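Local coordinates for protein AFP (Microbacterium arborescens, PDB 2YJK) that takes up iron as a member of the Dps family, with a ferritin fold and probable ferric iron binding, in an assembly of twelve chains, at residues C[29-34]-C[116-121]; C[40-45]-C[106-111]; C[125-130]-C[136-141]. One frame throughout, in Å; residues are numbered along the deposited sequence.

Contact 1. Residues C[29-34]-C[116-121]; sequences VHKMQA and IDAALV
Lys31 lies across Ala118 and Ala119, bringing helix 15-45 against helix 105-130, which runs back beside it; the two short segments are nearly antiparallel, 162° between their directions, with axes 9.7 Å apart at the closest point. The side chain starts at the level of Ala119, where Lys31 CB sits 4.2 Å from Ala119 CB. Its CG, set anti to the carbonyl carbon (chi1 -66°), leads the chain obliquely over the neighbouring helix without touching it closely. CD then comes within 3.9 Å of Ala119 CA and lies equally near the carbonyl oxygen of Ala118, while CE reaches the methyl of Ala118, 4.0 Å from Ala118 CB. A bend at the last torsion (chi4 62°) turns NZ to its charged partner, Asp122, one turn further along helix 105-130, with which it forms a salt bridge. Met32, the next residue, also approaches Ala119, and its side chain touches Ala69 of helix 51-78; the exact position of its CE is doubtful, since it is modelled implausibly close to the Ala119 methyl. Between the segments the contact is van der Waals in kind, with the methylenes of Lys31 lying over the small side chains of Ala118 and Ala119. The polar bond of the lysine is made just beyond, where its ammonium meets a carboxylate of the same helix.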
ATOM      1  N   VAL C  29      22.433 -24.993   1.459  1.00 27.28           N
ATOM      2  CA  VAL C  29      22.560 -23.820   2.279  1.00 25.69           C
ATOM      3  C   VAL C  29      23.909 -23.138   1.972  1.00 26.30           C
ATOM      4  O   VAL C  29      23.954 -21.891   1.804  1.00 25.38           O
ATOM      5  CB  VAL C  29      22.481 -24.128   3.818  1.00 26.02           C
ATOM      6  CG1 VAL C  29      22.823 -22.869   4.617  1.00 22.53           C
ATOM      7  CG2 VAL C  29      21.055 -24.611   4.205  1.00 22.67           C
ATOM      8  N   HIS C  30      24.989 -23.923   1.916  1.00 24.88           N
ATOM      9  CA  HIS C  30      26.321 -23.304   1.742  1.00 27.67           C
ATOM     10  C   HIS C  30      26.495 -22.640   0.363  1.00 26.92           C
ATOM     11  O   HIS C  30      27.064 -21.550   0.267  1.00 27.83           O
ATOM     12  CB  HIS C  30      27.479 -24.311   1.918  1.00 25.80           C
ATOM     13  CG  HIS C  30      27.702 -24.771   3.322  1.00 30.93           C
ATOM     14  ND1 HIS C  30      28.151 -26.048   3.613  1.00 37.82           N
ATOM     15  CD2 HIS C  30      27.552 -24.147   4.513  1.00 32.53           C
ATOM     16  CE1 HIS C  30      28.300 -26.171   4.926  1.00 37.69           C
ATOM     17  NE2 HIS C  30      27.917 -25.041   5.493  1.00 37.79           N
ATOM     18  N   LYS C  31      26.032 -23.303  -0.693  1.00 26.62           N
ATOM     19  CA  LYS C  31      26.175 -22.719  -2.042  1.00 27.32           C
ATOM     20  C   LYS C  31      25.247 -21.533  -2.278  1.00 27.65           C
ATOM     21  O   LYS C  31      25.620 -20.579  -2.941  1.00 29.20           O
ATOM     22  CB  LYS C  31      25.965 -23.785  -3.108  1.00 25.09           C
ATOM     23  CG  LYS C  31      27.111 -24.857  -3.054  1.00 29.03           C
ATOM     24  CD  LYS C  31      27.124 -25.659  -4.279  1.00 32.16           C
ATOM     25  CE  LYS C  31      28.539 -26.385  -4.471  1.00 38.28           C
ATOM     26  NZ  LYS C  31      28.773 -27.305  -3.343  1.00 37.09           N
ATOM     27  N   MET C  32      24.046 -21.594  -1.734  1.00 27.21           N
ATOM     28  CA  MET C  32      23.139 -20.456  -1.824  1.00 26.75           C
ATOM     29  C   MET C  32      23.634 -19.241  -1.052  1.00 27.35           C
ATOM     30  O   MET C  32      23.469 -18.140  -1.496  1.00 26.08           O
ATOM     31  CB  MET C  32      21.807 -20.860  -1.324  1.00 26.48           C
ATOM     32  CG  MET C  32      21.002 -21.752  -2.344  1.00 31.72           C
ATOM     33  SD  MET C  32      20.903 -21.070  -4.049  1.00 38.58           S
ATOM     34  CE  MET C  32      21.841 -22.287  -4.856  1.00 36.93           C
ATOM     35  N   GLN C  33      24.229 -19.448   0.121  1.00 28.02           N
ATOM     36  CA  GLN C  33      24.700 -18.368   0.932  1.00 27.97           C
ATOM     37  C   GLN C  33      25.990 -17.793   0.297  1.00 28.78           C
ATOM     38  O   GLN C  33      26.190 -16.560   0.380  1.00 28.11           O
ATOM     39  CB  GLN C  33      24.943 -18.863   2.387  1.00 28.53           C
ATOM     40  CG  GLN C  33      25.247 -17.794   3.414  1.00 30.36           C
ATOM     41  CD  GLN C  33      24.133 -16.741   3.515  1.00 33.88           C
ATOM     42  OE1 GLN C  33      24.287 -15.621   3.010  1.00 39.01           O
ATOM     43  NE2 GLN C  33      23.022 -17.094   4.144  1.00 29.65           N
ATOM     44  N   ALA C  34      26.861 -18.659  -0.269  1.00 28.81           N
ATOM     45  CA  ALA C  34      28.036 -18.216  -1.076  1.00 29.19           C
ATOM     46  C   ALA C  34      27.613 -17.337  -2.294  1.00 29.44           C
ATOM     47  O   ALA C  34      28.238 -16.308  -2.562  1.00 29.16           O
ATOM     48  CB  ALA C  34      28.864 -19.419  -1.582  1.00 27.96           C
ATOM     49  N   ILE C 116      25.976 -21.055 -10.194  1.00 32.54           N
ATOM     50  CA  ILE C 116      24.638 -21.694 -10.234  1.00 31.02           C
ATOM     51  C   ILE C 116      24.640 -23.212 -10.674  1.00 32.46           C
ATOM     52  O   ILE C 116      23.911 -24.046 -10.131  1.00 31.88           O
ATOM     53  CB  ILE C 116      23.700 -20.860 -11.073  1.00 30.82           C
ATOM     54  CG1 ILE C 116      23.300 -19.612 -10.291  1.00 30.14           C
ATOM     55  CG2 ILE C 116      22.484 -21.649 -11.469  1.00 28.99           C
ATOM     56  CD1 ILE C 116      22.621 -18.531 -11.162  1.00 31.29           C
ATOM     57  N   ASP C 117      25.484 -23.564 -11.632  1.00 33.31           N
ATOM     58  CA  ASP C 117      25.539 -24.909 -12.163  1.00 35.60           C
ATOM     59  C   ASP C 117      25.995 -25.842 -11.061  1.00 35.63           C
ATOM     60  O   ASP C 117      25.490 -26.945 -10.978  1.00 36.51           O
ATOM     61  CB  ASP C 117      26.503 -25.039 -13.371  1.00 36.13           C
ATOM     62  CG  ASP C 117      25.893 -24.535 -14.715  1.00 40.63           C
ATOM     63  OD1 ASP C 117      24.666 -24.240 -14.830  1.00 41.60           O
ATOM     64  OD2 ASP C 117      26.694 -24.432 -15.691  1.00 47.37           O
ATOM     65  N   ALA C 118      26.941 -25.398 -10.229  1.00 35.47           N
ATOM     66  CA  ALA C 118      27.415 -26.189  -9.049  1.00 36.13           C
ATOM     67  C   ALA C 118      26.252 -26.401  -8.028  1.00 35.00           C
ATOM     68  O   ALA C 118      26.097 -27.512  -7.495  1.00 34.71           O
ATOM     69  CB  ALA C 118      28.614 -25.492  -8.334  1.00 35.29           C
ATOM     70  N   ALA C 119      25.440 -25.354  -7.788  1.00 32.94           N
ATOM     71  CA  ALA C 119      24.287 -25.490  -6.885  1.00 30.73           C
ATOM     72  C   ALA C 119      23.262 -26.469  -7.457  1.00 31.61           C
ATOM     73  O   ALA C 119      22.726 -27.322  -6.705  1.00 31.58           O
ATOM     74  CB  ALA C 119      23.651 -24.160  -6.593  1.00 30.83           C
ATOM     75  N   LEU C 120      23.034 -26.391  -8.769  1.00 30.48           N
ATOM     76  CA  LEU C 120      22.085 -27.303  -9.452  1.00 33.17           C
ATOM     77  C   LEU C 120      22.423 -28.776  -9.297  1.00 33.52           C
ATOM     78  O   LEU C 120      21.523 -29.605  -9.081  1.00 35.58           O
ATOM     79  CB  LEU C 120      21.892 -26.968 -10.950  1.00 31.69           C
ATOM     80  CG  LEU C 120      21.092 -25.692 -11.169  1.00 33.02           C
ATOM     81  CD1 LEU C 120      21.111 -25.291 -12.640  1.00 32.08           C
ATOM     82  CD2 LEU C 120      19.629 -25.848 -10.661  1.00 31.82           C
ATOM     83  N   VAL C 121      23.700 -29.119  -9.419  1.00 34.95           N
ATOM     84  CA  VAL C 121      24.156 -30.476  -9.173  1.00 35.57           C
ATOM     85  C   VAL C 121      23.767 -30.880  -7.753  1.00 35.46           C
ATOM     86  O   VAL C 121      23.267 -31.960  -7.553  1.00 36.87           O
ATOM     87  CB  VAL C 121      25.727 -30.623  -9.403  1.00 38.25           C
ATOM     88  CG1 VAL C 121      26.358 -31.945  -8.709  1.00 35.53           C
ATOM     89  CG2 VAL C 121      26.049 -30.576 -10.908  1.00 38.45           C
TER

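Contact 2. Residues C[40-45]-C[106-111]; sequences KQAHWN and QDEIKA. With OFE (Iron(II) oxide), chain B.
The carboxylate of Glu108 packs against Ala42 and Asn45 in a small, buried van der Waals contact, where the last turns of helix 15-45 meet the first turn of helix 105-130. Glu108 OE1 presses on the methyl of Ala42, 3.3 Å from Ala42 CB, and OE2 lies 3.9 Å from Asn45 CB. A bend at chi2 (-63°) folds the glutamate chain so that both oxygens face the neighbouring helix, and Val98 and Pro99 pack against the same side chain. Asn45 closes its own helix: its ND2 donates to Gln41 O at 3.0 Å, N-H...O angle 151°, while its backbone N reaches that oxygen from the opposite face of the carbonyl plane, so two donors grip one acceptor. Its backbone also pairs with Ala103, where the short strands 46-47 and 103-104 run side by side. His43 points away from Glu108 and carries the metal site. Its NE2 binds iron at 2.5 Å with the metal in the ring plane, and ND1 donates to His55 O, which fixes the rotation of the imidazole. Lys40 NZ is 2.6 Å from the oxide oxygen and bridges to Asp59 and to Asp70 of the second subunit. A water joins the iron, and Asp70 and Glu74 of that second subunit complete its ligands, the arrangement of the inter-subunit ferroxidase centre of Dps proteins.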
ATOM      1  N   LYS C  40      26.870 -10.450  -4.813  1.00 24.02           N
ATOM      2  CA  LYS C  40      27.031  -9.027  -4.508  1.00 26.45           C
ATOM      3  C   LYS C  40      28.327  -8.511  -5.066  1.00 27.00           C
ATOM      4  O   LYS C  40      28.351  -7.438  -5.644  1.00 28.18           O
ATOM      5  CB  LYS C  40      26.957  -8.726  -3.011  1.00 25.46           C
ATOM      6  CG  LYS C  40      25.525  -8.612  -2.513  1.00 27.73           C
ATOM      7  CD  LYS C  40      24.863  -7.246  -2.983  1.00 31.71           C
ATOM      8  CE  LYS C  40      23.692  -6.921  -2.103  1.00 31.54           C
ATOM      9  NZ  LYS C  40      22.904  -5.747  -2.628  1.00 34.49           N
ATOM     10  N   GLN C  41      29.385  -9.304  -4.915  1.00 26.69           N
ATOM     11  CA  GLN C  41      30.632  -9.024  -5.558  1.00 28.12           C
ATOM     12  C   GLN C  41      30.441  -8.731  -7.042  1.00 27.89           C
ATOM     13  O   GLN C  41      30.962  -7.741  -7.484  1.00 29.63           O
ATOM     14  CB  GLN C  41      31.636 -10.192  -5.350  1.00 28.21           C
ATOM     15  CG  GLN C  41      32.903 -10.111  -6.211  1.00 29.90           C
ATOM     16  CD  GLN C  41      33.909  -9.021  -5.742  1.00 33.85           C
ATOM     17  OE1 GLN C  41      33.681  -8.304  -4.756  1.00 35.81           O
ATOM     18  NE2 GLN C  41      34.995  -8.868  -6.483  1.00 35.83           N
ATOM     19  N   ALA C  42      29.742  -9.605  -7.797  1.00 26.79           N
ATOM     20  CA  ALA C  42      29.479  -9.427  -9.268  1.00 26.17           C
ATOM     21  C   ALA C  42      28.635  -8.145  -9.480  1.00 27.79           C
ATOM     22  O   ALA C  42      28.896  -7.308 -10.354  1.00 28.87           O
ATOM     23  CB  ALA C  42      28.731 -10.693  -9.861  1.00 23.01           C
ATOM     24  N   HIS C  43      27.675  -7.948  -8.582  1.00 27.22           N
ATOM     25  CA  HIS C  43      26.778  -6.796  -8.625  1.00 26.75           C
ATOM     26  C   HIS C  43      27.578  -5.473  -8.492  1.00 27.44           C
ATOM     27  O   HIS C  43      27.340  -4.537  -9.272  1.00 27.91           O
ATOM     28  CB  HIS C  43      25.806  -6.999  -7.477  1.00 26.86           C
ATOM     29  CG  HIS C  43      24.936  -5.829  -7.186  1.00 27.67           C
ATOM     30  ND1 HIS C  43      23.842  -5.498  -7.973  1.00 29.97           N
ATOM     31  CD2 HIS C  43      24.987  -4.916  -6.191  1.00 26.21           C
ATOM     32  CE1 HIS C  43      23.254  -4.434  -7.457  1.00 30.38           C
ATOM     33  NE2 HIS C  43      23.917  -4.081  -6.367  1.00 30.23           N
ATOM     34  N   TRP C  44      28.545  -5.409  -7.549  1.00 25.67           N
ATOM     35  CA  TRP C  44      29.359  -4.167  -7.336  1.00 27.23           C
ATOM     36  C   TRP C  44      30.334  -3.858  -8.518  1.00 27.65           C
ATOM     37  O   TRP C  44      30.514  -2.694  -8.906  1.00 28.07           O
ATOM     38  CB  TRP C  44      30.141  -4.221  -5.991  1.00 24.61           C
ATOM     39  CG  TRP C  44      29.152  -4.306  -4.812  1.00 27.53           C
ATOM     40  CD1 TRP C  44      27.875  -3.689  -4.725  1.00 25.28           C
ATOM     41  CD2 TRP C  44      29.348  -4.995  -3.563  1.00 23.32           C
ATOM     42  NE1 TRP C  44      27.309  -3.996  -3.502  1.00 24.96           N
ATOM     43  CE2 TRP C  44      28.167  -4.806  -2.787  1.00 26.97           C
ATOM     44  CE3 TRP C  44      30.407  -5.750  -3.027  1.00 25.58           C
ATOM     45  CZ2 TRP C  44      28.022  -5.352  -1.461  1.00 27.89           C
ATOM     46  CZ3 TRP C  44      30.276  -6.301  -1.704  1.00 25.40           C
ATOM     47  CH2 TRP C  44      29.082  -6.122  -0.955  1.00 29.21           C
ATOM     48  N   ASN C  45      30.912  -4.927  -9.080  1.00 26.89           N
ATOM     49  CA  ASN C  45      32.099  -4.851  -9.970  1.00 27.11           C
ATOM     50  C   ASN C  45      31.792  -4.909 -11.463  1.00 27.78           C
ATOM     51  O   ASN C  45      32.688  -4.687 -12.329  1.00 28.68           O
ATOM     52  CB  ASN C  45      33.108  -5.910  -9.520  1.00 27.34           C
ATOM     53  CG  ASN C  45      33.796  -5.501  -8.212  1.00 30.44           C
ATOM     54  OD1 ASN C  45      34.537  -4.536  -8.181  1.00 32.68           O
ATOM     55  ND2 ASN C  45      33.434  -6.142  -7.117  1.00 33.55           N
ATOM     56  N   GLN C 106      29.448  -9.703 -19.547  1.00 32.08           N
ATOM     57  CA  GLN C 106      29.468 -11.080 -20.069  1.00 34.23           C
ATOM     58  C   GLN C 106      30.209 -12.004 -19.162  1.00 34.89           C
ATOM     59  O   GLN C 106      29.805 -13.161 -19.015  1.00 35.58           O
ATOM     60  CB  GLN C 106      30.107 -11.228 -21.462  1.00 34.27           C
ATOM     61  CG  GLN C 106      29.396 -10.455 -22.551  1.00 37.21           C
ATOM     62  CD  GLN C 106      29.936  -8.994 -22.696  1.00 40.66           C
ATOM     63  OE1 GLN C 106      30.608  -8.434 -21.791  1.00 38.97           O
ATOM     64  NE2 GLN C 106      29.641  -8.380 -23.852  1.00 40.60           N
ATOM     65  N   ASP C 107      31.324 -11.529 -18.605  1.00 35.74           N
ATOM     66  CA  ASP C 107      32.188 -12.385 -17.807  1.00 35.49           C
ATOM     67  C   ASP C 107      31.571 -12.649 -16.444  1.00 33.50           C
ATOM     68  O   ASP C 107      31.649 -13.777 -15.920  1.00 32.04           O
ATOM     69  CB  ASP C 107      33.556 -11.758 -17.657  1.00 36.84           C
ATOM     70  CG  ASP C 107      34.326 -11.700 -19.010  1.00 43.85           C
ATOM     71  OD1 ASP C 107      34.362 -12.729 -19.762  1.00 46.91           O
ATOM     72  OD2 ASP C 107      34.897 -10.611 -19.291  1.00 47.47           O
ATOM     73  N   GLU C 108      30.956 -11.604 -15.884  1.00 31.60           N
ATOM     74  CA  GLU C 108      30.216 -11.754 -14.643  1.00 31.59           C
ATOM     75  C   GLU C 108      29.083 -12.814 -14.851  1.00 30.23           C
ATOM     76  O   GLU C 108      28.864 -13.635 -14.025  1.00 28.93           O
ATOM     77  CB  GLU C 108      29.601 -10.408 -14.176  1.00 30.59           C
ATOM     78  CG  GLU C 108      30.562  -9.317 -13.743  1.00 32.76           C
ATOM     79  CD  GLU C 108      31.419  -9.645 -12.511  1.00 35.02           C
ATOM     80  OE1 GLU C 108      31.316 -10.764 -11.938  1.00 38.29           O
ATOM     81  OE2 GLU C 108      32.223  -8.762 -12.099  1.00 35.28           O
ATOM     82  N   ILE C 109      28.368 -12.771 -15.961  1.00 31.06           N
ATOM     83  CA  ILE C 109      27.227 -13.675 -16.113  1.00 30.75           C
ATOM     84  C   ILE C 109      27.822 -15.085 -16.192  1.00 30.56           C
ATOM     85  O   ILE C 109      27.312 -15.988 -15.528  1.00 32.32           O
ATOM     86  CB  ILE C 109      26.463 -13.409 -17.387  1.00 30.47           C
ATOM     87  CG1 ILE C 109      25.672 -12.121 -17.258  1.00 31.13           C
ATOM     88  CG2 ILE C 109      25.597 -14.610 -17.772  1.00 30.09           C
ATOM     89  CD1 ILE C 109      24.864 -11.873 -18.487  1.00 32.07           C
ATOM     90  N   LYS C 110      28.871 -15.284 -16.985  1.00 30.82           N
ATOM     91  CA  LYS C 110      29.520 -16.619 -17.020  1.00 32.16           C
ATOM     92  C   LYS C 110      29.961 -17.105 -15.665  1.00 30.71           C
ATOM     93  O   LYS C 110      29.751 -18.279 -15.331  1.00 30.17           O
ATOM     94  CB  LYS C 110      30.737 -16.709 -17.991  1.00 33.74           C
ATOM     95  CG  LYS C 110      30.389 -16.474 -19.446  1.00 37.05           C
ATOM     96  CD  LYS C 110      31.672 -16.348 -20.298  1.00 45.24           C
ATOM     97  CE  LYS C 110      31.332 -16.459 -21.797  1.00 52.35           C
ATOM     98  NZ  LYS C 110      32.296 -15.682 -22.689  1.00 56.54           N
ATOM     99  N   ALA C 111      30.610 -16.233 -14.888  1.00 30.02           N
ATOM    100  CA  ALA C 111      31.095 -16.655 -13.547  1.00 30.67           C
ATOM    101  C   ALA C 111      29.899 -17.114 -12.682  1.00 30.90           C
ATOM    102  O   ALA C 111      30.001 -18.109 -11.959  1.00 32.45           O
ATOM    103  CB  ALA C 111      31.841 -15.515 -12.852  1.00 29.88           C
TER
HETATM  104 FE   OFE B1159      23.598  -2.306  -4.620  1.00 44.33          FE
HETATM  105  O   OFE B1159      21.761  -3.504  -3.448  0.50 26.15           O
HETATM  106  O   HOH W   1      22.477  -0.906  -6.160  1.00 33.39           O

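Contact 3. Residues C[125-130]-C[136-141]; sequences AAIDGL and TSQDVA
Gln138 and Ile127 tie together the end of helix 105-130 and the start of helix 135-156, an antiparallel helical hairpin within the ferritin four-helix bundle, its axes 8.6 Å apart here. Gln138 NE2 donates to the backbone oxygen of Ile127 at 2.9 Å, almost straight at 171° and with that oxygen in the plane of the amide. An extended chain, its CG anti to the backbone N (chi1 177°), lets the glutamine cross to the other helix at about a right angle to the Ile127 side chain. Beside this bond the side chains pack through carbon. Ile127 CG1 rests on the methyl of Ala141, 3.7 Å from Ala141 CB, which also meets Ala126 CB at 4.0 Å; Leu130 CB packs against Gln138 CB at 3.7 Å. Further out, Asp131 OD1 accepts from the same NE2, which helps to fix the rotation of the amide, and Phe24 of helix 15-45 backs both Ala126 and Leu130. With an alanine in place of Gln138, the backbone oxygen of Ile127 and Asp131 OD1 would probably both lose their amide donor, and the side-chain tie across the hairpin with it. Leu135 of the fourth subunit packs on Gln138, placing the hairpin at a subunit interface. Ser137, whose OG bonds to Asp134 and Arg75, meets Leu130 through its backbone: Leu130 CD1 sits 3.8 Å from Ser137 O.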
ATOM      1  N   ALA C 125      21.040 -33.815  -6.731  1.00 31.37           N
ATOM      2  CA  ALA C 125      21.323 -34.827  -5.704  1.00 33.12           C
ATOM      3  C   ALA C 125      20.321 -34.822  -4.501  1.00 32.35           C
ATOM      4  O   ALA C 125      19.919 -35.877  -4.018  1.00 31.29           O
ATOM      5  CB  ALA C 125      22.785 -34.724  -5.216  1.00 33.70           C
ATOM      6  N   ALA C 126      19.913 -33.645  -4.025  1.00 31.66           N
ATOM      7  CA  ALA C 126      18.947 -33.640  -2.899  1.00 31.82           C
ATOM      8  C   ALA C 126      17.607 -34.196  -3.335  1.00 31.33           C
ATOM      9  O   ALA C 126      17.040 -34.975  -2.632  1.00 30.99           O
ATOM     10  CB  ALA C 126      18.796 -32.278  -2.265  1.00 29.93           C
ATOM     11  N   ILE C 127      17.153 -33.838  -4.528  1.00 31.97           N
ATOM     12  CA  ILE C 127      15.860 -34.299  -5.039  1.00 32.73           C
ATOM     13  C   ILE C 127      15.858 -35.810  -5.206  1.00 34.18           C
ATOM     14  O   ILE C 127      14.903 -36.467  -4.793  1.00 34.30           O
ATOM     15  CB  ILE C 127      15.473 -33.585  -6.370  1.00 32.53           C
ATOM     16  CG1 ILE C 127      15.244 -32.101  -6.078  1.00 30.04           C
ATOM     17  CG2 ILE C 127      14.208 -34.202  -7.015  1.00 30.31           C
ATOM     18  CD1 ILE C 127      15.420 -31.243  -7.279  1.00 28.62           C
ATOM     19  N   ASP C 128      16.920 -36.355  -5.797  1.00 36.21           N
ATOM     20  CA  ASP C 128      17.065 -37.818  -5.922  1.00 38.31           C
ATOM     21  C   ASP C 128      17.185 -38.454  -4.537  1.00 38.73           C
ATOM     22  O   ASP C 128      16.490 -39.416  -4.230  1.00 38.55           O
ATOM     23  CB  ASP C 128      18.293 -38.212  -6.796  1.00 40.53           C
ATOM     24  CG  ASP C 128      18.165 -37.757  -8.288  1.00 47.10           C
ATOM     25  OD1 ASP C 128      17.024 -37.516  -8.761  1.00 52.26           O
ATOM     26  OD2 ASP C 128      19.214 -37.596  -8.977  1.00 52.99           O
ATOM     27  N   GLY C 129      18.059 -37.895  -3.691  1.00 38.38           N
ATOM     28  CA  GLY C 129      18.400 -38.518  -2.398  1.00 38.57           C
ATOM     29  C   GLY C 129      17.279 -38.448  -1.357  1.00 38.38           C
ATOM     30  O   GLY C 129      17.218 -39.289  -0.474  1.00 38.49           O
ATOM     31  N   LEU C 130      16.385 -37.467  -1.484  1.00 36.42           N
ATOM     32  CA  LEU C 130      15.252 -37.323  -0.558  1.00 37.60           C
ATOM     33  C   LEU C 130      13.987 -38.094  -1.010  1.00 38.89           C
ATOM     34  O   LEU C 130      13.027 -38.264  -0.234  1.00 39.23           O
ATOM     35  CB  LEU C 130      14.948 -35.822  -0.286  1.00 35.63           C
ATOM     36  CG  LEU C 130      16.079 -35.080   0.423  1.00 34.43           C
ATOM     37  CD1 LEU C 130      15.994 -33.553   0.367  1.00 31.20           C
ATOM     38  CD2 LEU C 130      16.279 -35.598   1.914  1.00 37.81           C
ATOM     39  N   THR C 136       8.647 -34.069   2.221  1.00 32.57           N
ATOM     40  CA  THR C 136       8.523 -32.678   2.619  1.00 30.87           C
ATOM     41  C   THR C 136       9.842 -31.929   2.385  1.00 29.91           C
ATOM     42  O   THR C 136       9.824 -30.824   1.848  1.00 29.41           O
ATOM     43  CB  THR C 136       7.986 -32.558   4.063  1.00 31.34           C
ATOM     44  OG1 THR C 136       6.760 -33.272   4.133  1.00 32.70           O
ATOM     45  CG2 THR C 136       7.692 -31.088   4.475  1.00 29.71           C
ATOM     46  N   SER C 137      10.974 -32.531   2.722  1.00 29.35           N
ATOM     47  CA  SER C 137      12.256 -31.857   2.456  1.00 29.63           C
ATOM     48  C   SER C 137      12.549 -31.835   0.972  1.00 28.94           C
ATOM     49  O   SER C 137      13.258 -30.924   0.480  1.00 27.72           O
ATOM     50  CB  SER C 137      13.459 -32.500   3.209  1.00 28.79           C
ATOM     51  OG  SER C 137      13.271 -32.473   4.629  1.00 31.26           O
ATOM     52  N   GLN C 138      12.091 -32.888   0.273  1.00 29.73           N
ATOM     53  CA  GLN C 138      12.334 -33.008  -1.168  1.00 28.91           C
ATOM     54  C   GLN C 138      11.670 -31.816  -1.847  1.00 27.99           C
ATOM     55  O   GLN C 138      12.240 -31.188  -2.742  1.00 27.03           O
ATOM     56  CB  GLN C 138      11.829 -34.337  -1.737  1.00 28.75           C
ATOM     57  CG  GLN C 138      12.025 -34.429  -3.238  1.00 28.98           C
ATOM     58  CD  GLN C 138      11.271 -35.584  -3.876  1.00 33.39           C
ATOM     59  OE1 GLN C 138      10.079 -35.666  -3.750  1.00 34.13           O
ATOM     60  NE2 GLN C 138      11.970 -36.468  -4.566  1.00 31.12           N
ATOM     61  N   ASP C 139      10.462 -31.488  -1.388  1.00 30.09           N
ATOM     62  CA  ASP C 139       9.714 -30.352  -1.904  1.00 30.72           C
ATOM     63  C   ASP C 139      10.463 -29.019  -1.736  1.00 29.07           C
ATOM     64  O   ASP C 139      10.387 -28.123  -2.607  1.00 28.04           O
ATOM     65  CB  ASP C 139       8.339 -30.314  -1.222  1.00 33.03           C
ATOM     66  CG  ASP C 139       7.420 -29.225  -1.793  1.00 39.04           C
ATOM     67  OD1 ASP C 139       6.902 -29.419  -2.938  1.00 48.22           O
ATOM     68  OD2 ASP C 139       7.181 -28.193  -1.101  1.00 41.68           O
ATOM     69  N   VAL C 140      11.202 -28.877  -0.645  1.00 28.27           N
ATOM     70  CA  VAL C 140      11.998 -27.678  -0.456  1.00 28.03           C
ATOM     71  C   VAL C 140      13.031 -27.633  -1.582  1.00 28.36           C
ATOM     72  O   VAL C 140      13.270 -26.545  -2.171  1.00 26.09           O
ATOM     73  CB  VAL C 140      12.717 -27.613   0.963  1.00 28.00           C
ATOM     74  CG1 VAL C 140      13.671 -26.466   0.993  1.00 27.64           C
ATOM     75  CG2 VAL C 140      11.673 -27.357   2.064  1.00 27.85           C
ATOM     76  N   ALA C 141      13.655 -28.786  -1.863  1.00 28.22           N
ATOM     77  CA  ALA C 141      14.731 -28.844  -2.890  1.00 27.86           C
ATOM     78  C   ALA C 141      14.137 -28.573  -4.240  1.00 27.04           C
ATOM     79  O   ALA C 141      14.685 -27.810  -5.033  1.00 26.59           O
ATOM     80  CB  ALA C 141      15.429 -30.206  -2.896  1.00 27.58           C
TER

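All three contacts use helix 105-130, meeting it at its start (contact 2), middle (contact 1) and end (contact 3). Contacts 1 and 2 both join it to helix 15-45, with centres 16 Å apart; since the helices run antiparallel, contact 2 is nested inside the loop that contact 1 closes. Contact 3 follows in series and pairs the same helix with helix 135-156, its centre 14 Å from that of contact 1 and 29 Å from that of contact 2, on the far side of the chain's centre. Helix 105-130 thus runs from beside the iron-binding turn of helix 15-45 to the hairpin; contacts 1 and 2 face the second subunit, contact 3 the third and fourth.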